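Local atomic coordinates of N(2),N(2)-dimethylguanosine tRNA methyltransferase (Pyrococcus horikoshii, PDB entry 2DUL), a protein that is a tRNA methyltransferase, probably dimethylating the N2 atom of guanine 26 in a number of tRNAs with S-adenosyl-L-methionine as methyl donor. Residues A[292-297]-A[304-309]; A[285-290]-A[310-315]; A[189-194]-A[250-255]. One frame throughout, in Å; residues are numbered along the deposited sequence.

Contact 1: A[292-297]-A[304-309]; sequences KEAESL and QALKLL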
loop_
_atom_site.group_PDB
_atom_site.type_symbol
_atom_site.label_atom_id
_atom_site.label_comp_id
_atom_site.label_asym_id
_atom_site.label_seq_id
_atom_site.Cartn_x
_atom_site.Cartn_y
_atom_site.Cartn_z
ATOM N N LYS A 292 1.181 -15.565 -9.883
ATOM C CA LYS A 292 2.008 -16.649 -10.400
ATOM C C LYS A 292 3.341 -16.734 -9.661
ATOM O O LYS A 292 3.785 -17.823 -9.285
ATOM C CB LYS A 292 2.236 -16.437 -11.901
ATOM C CG LYS A 292 2.899 -17.597 -12.633
ATOM C CD LYS A 292 4.409 -17.579 -12.481
ATOM C CE LYS A 292 5.059 -18.600 -13.397
ATOM N NZ LYS A 292 6.545 -18.529 -13.316
ATOM N N GLU A 293 3.976 -15.585 -9.454
ATOM C CA GLU A 293 5.255 -15.543 -8.755
ATOM C C GLU A 293 5.084 -16.048 -7.325
ATOM O O GLU A 293 5.929 -16.784 -6.812
ATOM C CB GLU A 293 5.803 -14.113 -8.727
ATOM C CG GLU A 293 7.141 -13.974 -7.999
ATOM C CD GLU A 293 8.296 -14.615 -8.754
ATOM O OE1 GLU A 293 9.415 -14.679 -8.198
ATOM O OE2 GLU A 293 8.089 -15.045 -9.908
ATOM N N ALA A 294 3.987 -15.651 -6.690
ATOM C CA ALA A 294 3.713 -16.062 -5.319
ATOM C C ALA A 294 3.571 -17.577 -5.221
ATOM O O ALA A 294 4.024 -18.190 -4.253
ATOM C CB ALA A 294 2.449 -15.385 -4.814
ATOM N N GLU A 295 2.935 -18.173 -6.224
ATOM C CA GLU A 295 2.735 -19.617 -6.247
ATOM C C GLU A 295 4.050 -20.386 -6.365
ATOM O O GLU A 295 4.198 -21.460 -5.782
ATOM C CB GLU A 295 1.810 -20.003 -7.404
ATOM C CG GLU A 295 0.384 -19.519 -7.238
ATOM C CD GLU A 295 -0.496 -19.878 -8.414
ATOM O OE1 GLU A 295 -0.221 -19.398 -9.534
ATOM O OE2 GLU A 295 -1.460 -20.646 -8.220
ATOM N N SER A 296 5.003 -19.834 -7.113
ATOM C CA SER A 296 6.295 -20.484 -7.314
ATOM C C SER A 296 7.352 -20.076 -6.288
ATOM O O SER A 296 8.530 -20.396 -6.442
ATOM C CB SER A 296 6.820 -20.185 -8.718
ATOM O OG SER A 296 7.141 -18.811 -8.855
ATOM N N LEU A 297 6.934 -19.366 -5.246
ATOM C CA LEU A 297 7.861 -18.939 -4.204
ATOM C C LEU A 297 7.474 -19.497 -2.846
ATOM O O LEU A 297 6.295 -19.696 -2.553
ATOM C CB LEU A 297 7.902 -17.410 -4.097
ATOM C CG LEU A 297 8.690 -16.591 -5.117
ATOM C CD1 LEU A 297 8.494 -15.105 -4.825
ATOM C CD2 LEU A 297 10.164 -16.957 -5.044
ATOM N N GLN A 304 -2.101 -17.252 2.867
ATOM C CA GLN A 304 -2.762 -15.959 2.994
ATOM C C GLN A 304 -2.373 -15.019 1.856
ATOM O O GLN A 304 -3.187 -14.216 1.400
ATOM C CB GLN A 304 -2.421 -15.317 4.337
ATOM C CG GLN A 304 -3.003 -16.051 5.530
ATOM C CD GLN A 304 -2.712 -15.351 6.840
ATOM O OE1 GLN A 304 -1.558 -15.225 7.249
ATOM N NE2 GLN A 304 -3.762 -14.881 7.504
ATOM N N ALA A 305 -1.130 -15.126 1.399
ATOM C CA ALA A 305 -0.644 -14.288 0.310
ATOM C C ALA A 305 -1.411 -14.571 -0.978
ATOM O O ALA A 305 -1.898 -13.652 -1.635
ATOM C CB ALA A 305 0.843 -14.524 0.093
ATOM N N LEU A 306 -1.510 -15.848 -1.337
ATOM C CA LEU A 306 -2.217 -16.248 -2.545
ATOM C C LEU A 306 -3.688 -15.865 -2.488
ATOM O O LEU A 306 -4.258 -15.428 -3.485
ATOM C CB LEU A 306 -2.091 -17.758 -2.765
ATOM C CG LEU A 306 -0.711 -18.300 -3.138
ATOM C CD1 LEU A 306 -0.770 -19.819 -3.232
ATOM C CD2 LEU A 306 -0.263 -17.696 -4.463
ATOM N N LYS A 307 -4.300 -16.026 -1.319
ATOM C CA LYS A 307 -5.710 -15.696 -1.149
ATOM C C LYS A 307 -5.965 -14.211 -1.401
ATOM O O LYS A 307 -6.930 -13.846 -2.071
ATOM C CB LYS A 307 -6.180 -16.062 0.261
ATOM C CG LYS A 307 -7.678 -15.872 0.476
ATOM C CD LYS A 307 -8.137 -16.423 1.820
ATOM C CE LYS A 307 -7.579 -15.615 2.984
ATOM N NZ LYS A 307 -8.168 -14.245 3.060
ATOM N N LEU A 308 -5.096 -13.357 -0.868
ATOM C CA LEU A 308 -5.250 -11.917 -1.047
ATOM C C LEU A 308 -4.967 -11.503 -2.485
ATOM O O LEU A 308 -5.742 -10.760 -3.090
ATOM C CB LEU A 308 -4.315 -11.159 -0.100
ATOM C CG LEU A 308 -4.321 -9.633 -0.231
ATOM C CD1 LEU A 308 -5.720 -9.099 0.024
ATOM C CD2 LEU A 308 -3.328 -9.030 0.755
ATOM N N LEU A 309 -3.857 -11.985 -3.032
ATOM C CA LEU A 309 -3.470 -11.653 -4.398
ATOM C C LEU A 309 -4.477 -12.152 -5.443
ATOM O O LEU A 309 -4.700 -11.494 -6.459
ATOM C CB LEU A 309 -2.071 -12.212 -4.694
ATOM C CG LEU A 309 -0.906 -11.562 -3.925
ATOM C CD1 LEU A 309 0.401 -12.298 -4.215
ATOM C CD2 LEU A 309 -0.781 -10.099 -4.323
#
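Leu-306 presses one methyl group, CD2, into the angle between Ala-294 and Glu-295 at the end of the neighbouring helix. CD2 lies 3.6 Å from Ala-294 CB. It comes nearer still to the side chain of Glu-295, with 3.4 Å between CD2 and CG. The other methyl, CD1, is a marginal neighbour at 4.2 Å from the same Glu-295 CG. Leu-306 and Glu-295 meet at roughly a right angle, with CD2 against the CG methylene. Glu-295 CG is anti to its own carbonyl carbon (chi1 -67°), and the chain beyond runs extended, which leaves CG as the touching atom and carries the carboxylate away from the leucine. One turn along, Leu-309 brings CD1 to 3.8 Å from Ala-294 CB, so this small buried methyl is shared by two leucines. The short alanine lets the backbones come close, with 6.5 Å between the CA atoms of Ala-294 and Leu-306. Leu-309 also rests on Met-290 and Val-291 of helix 284-295. Behind this layer, at the loop end of this helical hairpin, helix 284-295 gives way to a turn at Ser-296. Ser-296 OG donates to Glu-293 O at 3.1 Å, approaching 34° out of the carbonyl plane, and Ser-296 N reaches Lys-292 O. Lys-302 NZ, at the start of helix 302-314, hydrogen-bonds to Glu-295 O and Leu-297 O, tying the first helix's end and the following loop to the second helix. On another side, Glu-293 packs against Val-41, Asn-44 and Ile-45 of helix 33-46. Across the two segments the adhesion is thus apolar, through methyl and methylene groups, whereas polar bonds fix the turn beside it; the exposed glutamate contributes its hydrocarbon part, and its carboxylate lies beyond the apolar contact.

Contact 2: A[285-290]-A[310-315]; sequences KIVSKM and KMIDQE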
loop_
_atom_site.group_PDB
_atom_site.type_symbol
_atom_site.label_atom_id
_atom_site.label_comp_id
_atom_site.label_asym_id
_atom_site.label_seq_id
_atom_site.Cartn_x
_atom_site.Cartn_y
_atom_site.Cartn_z
ATOM N N LYS A 285 -1.487 -6.308 -15.342
ATOM C CA LYS A 285 -0.386 -7.194 -15.727
ATOM C C LYS A 285 0.450 -7.652 -14.537
ATOM O O LYS A 285 0.591 -8.846 -14.284
ATOM C CB LYS A 285 0.547 -6.491 -16.720
ATOM C CG LYS A 285 -0.099 -6.052 -18.024
ATOM C CD LYS A 285 0.884 -5.261 -18.898
ATOM C CE LYS A 285 1.252 -3.898 -18.290
ATOM N NZ LYS A 285 2.035 -3.981 -17.011
ATOM N N ILE A 286 1.009 -6.685 -13.815
ATOM C CA ILE A 286 1.861 -6.964 -12.668
ATOM C C ILE A 286 1.192 -7.840 -11.616
ATOM O O ILE A 286 1.768 -8.833 -11.169
ATOM C CB ILE A 286 2.341 -5.642 -12.023
ATOM C CG1 ILE A 286 3.175 -4.860 -13.040
ATOM C CG2 ILE A 286 3.156 -5.929 -10.768
ATOM C CD1 ILE A 286 3.621 -3.493 -12.564
ATOM N N VAL A 287 -0.027 -7.485 -11.224
ATOM C CA VAL A 287 -0.735 -8.263 -10.213
ATOM C C VAL A 287 -1.009 -9.689 -10.698
ATOM O O VAL A 287 -1.018 -10.634 -9.905
ATOM C CB VAL A 287 -2.052 -7.574 -9.813
ATOM C CG1 VAL A 287 -2.883 -8.499 -8.939
ATOM C CG2 VAL A 287 -1.736 -6.275 -9.059
ATOM N N SER A 288 -1.230 -9.843 -12.001
ATOM C CA SER A 288 -1.475 -11.166 -12.561
ATOM C C SER A 288 -0.172 -11.946 -12.386
ATOM O O SER A 288 -0.178 -13.095 -11.943
ATOM C CB SER A 288 -1.846 -11.061 -14.045
ATOM O OG SER A 288 -2.194 -12.327 -14.576
ATOM N N LYS A 289 0.944 -11.303 -12.719
ATOM C CA LYS A 289 2.258 -11.926 -12.576
ATOM C C LYS A 289 2.559 -12.250 -11.115
ATOM O O LYS A 289 3.203 -13.255 -10.817
ATOM C CB LYS A 289 3.359 -11.008 -13.110
ATOM C CG LYS A 289 3.441 -10.901 -14.622
ATOM C CD LYS A 289 4.754 -10.249 -15.036
ATOM C CE LYS A 289 4.934 -10.223 -16.545
ATOM N NZ LYS A 289 3.918 -9.370 -17.217
ATOM N N MET A 290 2.104 -11.387 -10.210
ATOM C CA MET A 290 2.329 -11.582 -8.781
ATOM C C MET A 290 1.692 -12.868 -8.264
ATOM O O MET A 290 2.285 -13.582 -7.453
ATOM C CB MET A 290 1.794 -10.381 -7.994
ATOM C CG MET A 290 2.637 -9.122 -8.147
ATOM S SD MET A 290 2.016 -7.746 -7.150
ATOM C CE MET A 290 2.442 -8.289 -5.467
ATOM N N LYS A 310 -5.090 -13.307 -5.199
ATOM C CA LYS A 310 -6.067 -13.838 -6.145
ATOM C C LYS A 310 -7.340 -13.005 -6.105
ATOM O O LYS A 310 -7.976 -12.780 -7.135
ATOM C CB LYS A 310 -6.383 -15.306 -5.835
ATOM C CG LYS A 310 -5.243 -16.259 -6.163
ATOM C CD LYS A 310 -5.577 -17.699 -5.797
ATOM C CE LYS A 310 -4.432 -18.633 -6.172
ATOM N NZ LYS A 310 -4.701 -20.043 -5.770
ATOM N N MET A 311 -7.708 -12.548 -4.910
ATOM C CA MET A 311 -8.895 -11.721 -4.753
ATOM C C MET A 311 -8.693 -10.413 -5.520
ATOM O O MET A 311 -9.558 -9.994 -6.285
ATOM C CB MET A 311 -9.142 -11.423 -3.268
ATOM C CG MET A 311 -10.200 -10.359 -3.010
ATOM S SD MET A 311 -11.822 -10.773 -3.690
ATOM C CE MET A 311 -12.587 -11.535 -2.251
ATOM N N ILE A 312 -7.540 -9.780 -5.319
ATOM C CA ILE A 312 -7.234 -8.519 -5.984
ATOM C C ILE A 312 -7.053 -8.709 -7.489
ATOM O O ILE A 312 -7.450 -7.858 -8.287
ATOM C CB ILE A 312 -5.958 -7.880 -5.383
ATOM C CG1 ILE A 312 -6.212 -7.519 -3.917
ATOM C CG2 ILE A 312 -5.565 -6.632 -6.170
ATOM C CD1 ILE A 312 -4.992 -6.991 -3.187
ATOM N N ASP A 313 -6.462 -9.833 -7.875
ATOM C CA ASP A 313 -6.237 -10.122 -9.284
ATOM C C ASP A 313 -7.559 -10.245 -10.048
ATOM O O ASP A 313 -7.675 -9.775 -11.177
ATOM C CB ASP A 313 -5.418 -11.412 -9.422
ATOM C CG ASP A 313 -5.172 -11.803 -10.868
ATOM O OD1 ASP A 313 -4.737 -10.938 -11.658
ATOM O OD2 ASP A 313 -5.407 -12.981 -11.212
ATOM N N GLN A 314 -8.563 -10.857 -9.433
ATOM C CA GLN A 314 -9.851 -11.023 -10.106
ATOM C C GLN A 314 -10.809 -9.866 -9.832
ATOM O O GLN A 314 -11.865 -9.752 -10.456
ATOM C CB GLN A 314 -10.494 -12.346 -9.685
ATOM C CG GLN A 314 -10.984 -12.371 -8.256
ATOM C CD GLN A 314 -12.494 -12.498 -8.168
ATOM O OE1 GLN A 314 -13.232 -11.718 -8.774
ATOM N NE2 GLN A 314 -12.963 -13.481 -7.403
ATOM N N GLU A 315 -10.428 -8.999 -8.902
ATOM C CA GLU A 315 -11.264 -7.860 -8.547
ATOM C C GLU A 315 -11.333 -6.826 -9.669
ATOM O O GLU A 315 -10.316 -6.456 -10.257
ATOM C CB GLU A 315 -10.717 -7.205 -7.274
ATOM C CG GLU A 315 -11.628 -6.165 -6.655
ATOM C CD GLU A 315 -11.138 -5.721 -5.288
ATOM O OE1 GLU A 315 -10.675 -6.592 -4.516
ATOM O OE2 GLU A 315 -11.228 -4.512 -4.981
HETATM O O HOH W 1 -4.098 -14.119 -13.222
#
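Ser-288 and Asp-313 stand where the backbones come closest, 5.9 Å between their CA atoms, on two roughly antiparallel helical segments whose axes approach to 9.2 Å at an angle of 148°. Val-287 supplies the apolar part of the seam. Its CG1 branch, anti to the backbone N (chi1 171°), reaches over to the backbone of Asp-313 and lies 3.7 Å from CA. The valine and aspartate side chains run alongside in opposite senses, CG1 of Val-287 passing 3.9 Å from CB of Asp-313. A looser touch, 4.3 Å from Val-287 CG1 to Ile-312 CG2, leads into the buried side. The carboxylate of Asp-313 leans across the gap, its CG anti to N (chi1 178°), and sets OD1 3.4 Å from Ser-288 CA. Its other oxygen takes the polar link: a water donates to Asp-313 OD2 at 2.7 Å and also hydrogen-bonds to Ser-288 OG at 2.9 Å, bridging serine and aspartate at the more exposed margin. Deeper in, Ile-312 packs on Leu-219 and Tyr-221 of strand 213-223, while Met-290 covers Leu-219 and helix 33-46. Lys-282 NZ, just before helix 284-295, hydrogen-bonds to Ile-312 O and Glu-315 O where helix 302-314 runs out, joining the open ends of the pair. Two helices consecutive in the chain, antiparallel and linked by a short loop, form an alpha-helical hairpin, laid here against the outermost strand 213-223 of the central sheet of a class I-like methyltransferase.

Contact 3: A[189-194]-A[250-255]; sequences GELCHE and IYFDDK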
loop_
_atom_site.group_PDB
_atom_site.type_symbol
_atom_site.label_atom_id
_atom_site.label_comp_id
_atom_site.label_asym_id
_atom_site.label_seq_id
_atom_site.Cartn_x
_atom_site.Cartn_y
_atom_site.Cartn_z
ATOM N N GLY A 189 -18.005 4.846 6.955
ATOM C CA GLY A 189 -19.015 3.917 6.483
ATOM C C GLY A 189 -18.445 2.761 5.683
ATOM O O GLY A 189 -17.241 2.503 5.707
ATOM N N GLU A 190 -19.320 2.079 4.953
ATOM C CA GLU A 190 -18.943 0.916 4.159
ATOM C C GLU A 190 -17.854 1.123 3.109
ATOM O O GLU A 190 -17.168 0.177 2.738
ATOM C CB GLU A 190 -20.185 0.335 3.469
ATOM C CG GLU A 190 -20.906 1.321 2.562
ATOM C CD GLU A 190 -22.099 1.978 3.230
ATOM O OE1 GLU A 190 -21.983 2.395 4.401
ATOM O OE2 GLU A 190 -23.157 2.087 2.577
ATOM N N LEU A 191 -17.695 2.347 2.622
ATOM C CA LEU A 191 -16.690 2.614 1.598
ATOM C C LEU A 191 -15.347 3.113 2.135
ATOM O O LEU A 191 -14.394 3.259 1.370
ATOM C CB LEU A 191 -17.237 3.643 0.597
ATOM C CG LEU A 191 -18.125 3.163 -0.561
ATOM C CD1 LEU A 191 -19.041 2.044 -0.120
ATOM C CD2 LEU A 191 -18.913 4.347 -1.102
ATOM N N CYS A 192 -15.261 3.342 3.442
ATOM C CA CYS A 192 -14.042 3.894 4.032
ATOM C C CYS A 192 -12.723 3.177 3.748
ATOM O O CYS A 192 -11.696 3.837 3.571
ATOM C CB CYS A 192 -14.214 4.085 5.545
ATOM S SG CYS A 192 -14.225 2.589 6.536
ATOM N N HIS A 193 -12.727 1.848 3.695
ATOM C CA HIS A 193 -11.491 1.129 3.415
ATOM C C HIS A 193 -10.940 1.553 2.049
ATOM O O HIS A 193 -9.738 1.783 1.900
ATOM C CB HIS A 193 -11.731 -0.382 3.435
ATOM C CG HIS A 193 -12.081 -0.921 4.788
ATOM N ND1 HIS A 193 -12.582 -2.192 4.977
ATOM C CD2 HIS A 193 -12.002 -0.360 6.019
ATOM C CE1 HIS A 193 -12.801 -2.389 6.266
ATOM N NE2 HIS A 193 -12.457 -1.293 6.920
ATOM N N GLU A 194 -11.814 1.664 1.053
ATOM C CA GLU A 194 -11.342 2.061 -0.265
ATOM C C GLU A 194 -11.046 3.554 -0.345
ATOM O O GLU A 194 -10.042 3.953 -0.935
ATOM C CB GLU A 194 -12.334 1.685 -1.370
ATOM C CG GLU A 194 -11.734 1.960 -2.758
ATOM C CD GLU A 194 -12.604 1.520 -3.913
ATOM O OE1 GLU A 194 -13.421 0.594 -3.737
ATOM O OE2 GLU A 194 -12.445 2.087 -5.018
ATOM N N ILE A 250 -15.591 12.441 -4.168
ATOM C CA ILE A 250 -16.717 11.529 -4.063
ATOM C C ILE A 250 -17.857 12.199 -3.308
ATOM O O ILE A 250 -17.630 12.924 -2.339
ATOM C CB ILE A 250 -16.330 10.257 -3.276
ATOM C CG1 ILE A 250 -15.221 9.504 -4.009
ATOM C CG2 ILE A 250 -17.561 9.379 -3.068
ATOM C CD1 ILE A 250 -14.477 8.524 -3.124
ATOM N N TYR A 251 -19.076 11.955 -3.770
ATOM C CA TYR A 251 -20.275 12.468 -3.136
ATOM C C TYR A 251 -21.012 11.204 -2.717
ATOM O O TYR A 251 -21.092 10.239 -3.480
ATOM C CB TYR A 251 -21.084 13.288 -4.132
ATOM C CG TYR A 251 -20.360 14.553 -4.548
ATOM C CD1 TYR A 251 -20.371 15.682 -3.729
ATOM C CD2 TYR A 251 -19.643 14.608 -5.743
ATOM C CE1 TYR A 251 -19.690 16.839 -4.086
ATOM C CE2 TYR A 251 -18.949 15.759 -6.115
ATOM C CZ TYR A 251 -18.979 16.872 -5.279
ATOM O OH TYR A 251 -18.298 18.012 -5.624
ATOM N N PHE A 252 -21.539 11.206 -1.501
ATOM C CA PHE A 252 -22.206 10.025 -0.970
ATOM C C PHE A 252 -23.544 10.376 -0.331
ATOM O O PHE A 252 -23.624 11.281 0.496
ATOM C CB PHE A 252 -21.283 9.378 0.067
ATOM C CG PHE A 252 -21.781 8.065 0.608
ATOM C CD1 PHE A 252 -21.660 6.895 -0.137
ATOM C CD2 PHE A 252 -22.340 7.998 1.881
ATOM C CE1 PHE A 252 -22.087 5.672 0.382
ATOM C CE2 PHE A 252 -22.772 6.780 2.410
ATOM C CZ PHE A 252 -22.644 5.615 1.659
ATOM N N ASP A 253 -24.596 9.663 -0.723
ATOM C CA ASP A 253 -25.927 9.907 -0.168
ATOM C C ASP A 253 -26.137 8.948 1.001
ATOM O O ASP A 253 -26.268 7.745 0.798
ATOM C CB ASP A 253 -27.003 9.656 -1.223
ATOM C CG ASP A 253 -28.374 10.168 -0.797
ATOM O OD1 ASP A 253 -28.684 10.159 0.420
ATOM O OD2 ASP A 253 -29.150 10.567 -1.689
ATOM N N ASP A 254 -26.177 9.483 2.217
ATOM C CA ASP A 254 -26.346 8.654 3.410
ATOM C C ASP A 254 -27.668 7.895 3.483
ATOM O O ASP A 254 -27.774 6.891 4.189
ATOM C CB ASP A 254 -26.208 9.504 4.674
ATOM C CG ASP A 254 -24.859 10.179 4.779
ATOM O OD1 ASP A 254 -23.826 9.488 4.647
ATOM O OD2 ASP A 254 -24.832 11.407 5.001
ATOM N N LYS A 255 -28.677 8.371 2.766
ATOM C CA LYS A 255 -29.974 7.713 2.800
ATOM C C LYS A 255 -30.136 6.596 1.776
ATOM O O LYS A 255 -31.056 5.783 1.882
ATOM C CB LYS A 255 -31.090 8.747 2.622
ATOM C CG LYS A 255 -31.231 9.700 3.806
ATOM C CD LYS A 255 -32.480 10.567 3.714
ATOM C CE LYS A 255 -32.374 11.622 2.623
ATOM N NZ LYS A 255 -32.254 11.031 1.262
#
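Phe-252 reaches from strand 247-252 to the turn that leads into helix 192-209, where it meets Leu-191 and Glu-190. The bond from CA to CB points towards that turn, CG is anti to the backbone N (chi1 -174°), and the ring extends across the gap. CD1 comes first, 3.9 Å from Leu-191 CD2. The next atom, CE1, is nearer to the same methyl at 3.7 Å, the leucine approaching the ring obliquely. At the tip, CZ lies 3.7 Å from Glu-190 OE2, which sits at the ring edge in its plane, and the carboxylate stands at 90° to the ring. An oxygen there faces the positive rim of the ring, probably a mildly favourable placing. The strand is the middle one of a three-stranded antiparallel sheet; across the contact, Gly-189 to Cys-192 form a type I beta turn closed by Cys-192 N to Gly-189 O, 3.1 Å. At Gly-189 the backbone angles (phi 109°) would drive a CB against the preceding carbonyl oxygen. Back on the ring, CD2 has Asp-254 OD1, salt-bridged in turn to Arg-188, as an in-plane edge neighbour 3.5 Å away. Next along the chain, Asp-253 OD1 accepts from Lys-255 N at 2.9 Å in an Asx turn. Glu-190 OE1 is salt-bridged to Arg-330 of helix 324-331, whose guanidinium also hydrogen-bonds to Asp-254 O.

Contacts 1 and 2 join the same two helices, 284-295 and 302-314, with contact 1 nested towards the connecting loop and contact 2 nearer the open ends. Leu-309 CD2 meets Met-290 CE at 3.9 Å, continuing one apolar seam between them. Each mixes buried and exposed residues, but contact 1 relies on leucine and alanine methyls and a glutamate methylene, whereas contact 2 adds a water bridge. Contact 3 stands apart, about 25 Å from contact 2 between centres and farther out from the chain's centre. Of its touching residues only Leu-191 is buried, Glu-190 and Phe-252 being partly exposed. It joins a turn to a separate small sheet through one aromatic ring, with arginine-held carboxylates around its edge.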